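Local structure of uncharacterized protein PA2218 (Pseudomonas aeruginosa, 2HDW) at residues 200-204 and 344-348. The protein is uncharacterized but has an alpha/beta hydrolase fold and probably acts as a hydrolase, with its substrate unknown. Residues are numbered along the deposited sequence; the frame is centred on the assembly and turned at random.
Sequences TSTMY and HVDLY
T202 and H344 meet methyl to ring: T202 CG2 sits over one face of the imidazole, 4.1 Å from its centroid and 19° off the ring normal, a CH-pi contact. With OG1 opposite the backbone N (chi1 -167°), CG2 is placed between that N and the carbonyl carbon, directed across at the ring. The same methyl reaches the edge of the Y348 ring, 4.2 Å from Y348 CE1. Y204 brings its CE1 edge to the imidazole, the two planes nearly perpendicular (88°) and the centroids 5.5 Å apart; its OH is hydrogen-bonded to Y214, Y263 and H318, which probably restrains the ring, already stacked on F322. At the strand end of the contact, L347 CD2 lies 3.7 Å from S201 OG and 4.0 Å from T202 CB, while the S201 hydroxyl is hydrogen-bonded to Y116. The contact joins the end of inner strand 197-201 to the loop and short helix following strand 334-339. A histidine after the last strand, touching C179 in the turn beyond strand 173-178, is consistent with the catalytic histidine and nucleophile positions of alpha/beta hydrolases, though neither role is established here. Chemically, the contact implies a buried imidazole packed against the T202 methyl and the Y204 ring, with oxygens of T202 also close by.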
loop_
_atom_site.group_PDB
_atom_site.type_symbol
_atom_site.label_atom_id
_atom_site.label_comp_id
_atom_site.label_asym_id
_atom_site.label_seq_id
_atom_site.Cartn_x
_atom_site.Cartn_y
_atom_site.Cartn_z
ATOM N N THR A 200 3.152 -1.416 -9.727
ATOM C CA THR A 200 1.929 -1.161 -8.977
ATOM C C THR A 200 1.014 -2.339 -9.280
ATOM O O THR A 200 1.032 -2.873 -10.391
ATOM C CB THR A 200 1.214 0.147 -9.402
ATOM O OG1 THR A 200 0.894 0.097 -10.799
ATOM C CG2 THR A 200 2.089 1.357 -9.112
ATOM N N SER A 201 0.235 -2.764 -8.293
ATOM C CA SER A 201 -0.675 -3.883 -8.499
ATOM C C SER A 201 -2.106 -3.469 -8.161
ATOM O O SER A 201 -2.376 -3.009 -7.051
ATOM C CB SER A 201 -0.253 -5.074 -7.632
ATOM O OG SER A 201 -0.988 -6.239 -7.973
ATOM N N THR A 202 -3.009 -3.620 -9.131
ATOM C CA THR A 202 -4.424 -3.277 -8.957
ATOM C C THR A 202 -4.571 -1.993 -8.121
ATOM O O THR A 202 -5.308 -1.935 -7.131
ATOM C CB THR A 202 -5.196 -4.486 -8.314
ATOM O OG1 THR A 202 -6.606 -4.268 -8.424
ATOM C CG2 THR A 202 -4.819 -4.672 -6.836
ATOM N N MET A 203 -3.879 -0.949 -8.570
ATOM C CA MET A 203 -3.835 0.337 -7.879
ATOM C C MET A 203 -5.085 1.206 -7.864
ATOM O O MET A 203 -5.995 1.062 -8.684
ATOM C CB MET A 203 -2.678 1.200 -8.436
ATOM C CG MET A 203 -2.971 1.906 -9.781
ATOM S SD MET A 203 -1.719 3.147 -10.330
ATOM C CE MET A 203 -2.246 4.620 -9.448
ATOM N N TYR A 204 -5.075 2.130 -6.906
ATOM C CA TYR A 204 -6.098 3.150 -6.706
ATOM C C TYR A 204 -5.247 4.406 -6.531
ATOM O O TYR A 204 -4.091 4.319 -6.112
ATOM C CB TYR A 204 -6.825 2.976 -5.368
ATOM C CG TYR A 204 -8.163 2.273 -5.353
ATOM C CD1 TYR A 204 -8.280 0.930 -5.713
ATOM C CD2 TYR A 204 -9.294 2.914 -4.835
ATOM C CE1 TYR A 204 -9.478 0.239 -5.539
ATOM C CE2 TYR A 204 -10.496 2.231 -4.658
ATOM C CZ TYR A 204 -10.579 0.892 -5.005
ATOM O OH TYR A 204 -11.742 0.188 -4.768
ATOM N N HIS A 344 -10.349 -7.298 -8.875
ATOM C CA HIS A 344 -9.471 -6.476 -8.052
ATOM C C HIS A 344 -8.834 -7.318 -6.949
ATOM O O HIS A 344 -7.603 -7.412 -6.853
ATOM C CB HIS A 344 -10.256 -5.314 -7.432
ATOM C CG HIS A 344 -9.415 -4.401 -6.590
ATOM N ND1 HIS A 344 -9.043 -4.710 -5.300
ATOM C CD2 HIS A 344 -8.822 -3.220 -6.879
ATOM C CE1 HIS A 344 -8.258 -3.756 -4.830
ATOM N NE2 HIS A 344 -8.107 -2.842 -5.769
ATOM N N VAL A 345 -9.668 -7.941 -6.118
ATOM C CA VAL A 345 -9.159 -8.756 -5.022
ATOM C C VAL A 345 -8.346 -9.962 -5.499
ATOM O O VAL A 345 -7.576 -10.529 -4.732
ATOM C CB VAL A 345 -10.307 -9.222 -4.090
ATOM C CG1 VAL A 345 -9.773 -10.141 -3.017
ATOM C CG2 VAL A 345 -10.960 -8.001 -3.432
ATOM N N ASP A 346 -8.494 -10.346 -6.762
ATOM C CA ASP A 346 -7.715 -11.473 -7.280
ATOM C C ASP A 346 -6.218 -11.219 -7.139
ATOM O O ASP A 346 -5.447 -12.144 -6.876
ATOM C CB ASP A 346 -7.997 -11.724 -8.764
ATOM C CG ASP A 346 -9.209 -12.595 -8.995
ATOM O OD1 ASP A 346 -9.624 -13.327 -8.068
ATOM O OD2 ASP A 346 -9.737 -12.553 -10.123
ATOM N N LEU A 347 -5.803 -9.969 -7.333
ATOM C CA LEU A 347 -4.382 -9.633 -7.243
ATOM C C LEU A 347 -3.908 -9.374 -5.820
ATOM O O LEU A 347 -2.809 -8.869 -5.604
ATOM C CB LEU A 347 -4.053 -8.430 -8.147
ATOM C CG LEU A 347 -3.670 -8.758 -9.603
ATOM C CD1 LEU A 347 -4.754 -9.604 -10.257
ATOM C CD2 LEU A 347 -3.456 -7.472 -10.391
ATOM N N TYR A 348 -4.746 -9.724 -4.849
ATOM C CA TYR A 348 -4.403 -9.569 -3.439
ATOM C C TYR A 348 -3.673 -10.827 -2.966
ATOM O O TYR A 348 -2.603 -10.753 -2.352
ATOM C CB TYR A 348 -5.674 -9.410 -2.589
ATOM C CG TYR A 348 -6.169 -7.992 -2.374
ATOM C CD1 TYR A 348 -5.797 -6.953 -3.230
ATOM C CD2 TYR A 348 -7.047 -7.698 -1.325
ATOM C CE1 TYR A 348 -6.285 -5.653 -3.047
ATOM C CE2 TYR A 348 -7.545 -6.408 -1.137
ATOM C CZ TYR A 348 -7.158 -5.391 -2.003
ATOM O OH TYR A 348 -7.654 -4.118 -1.827
#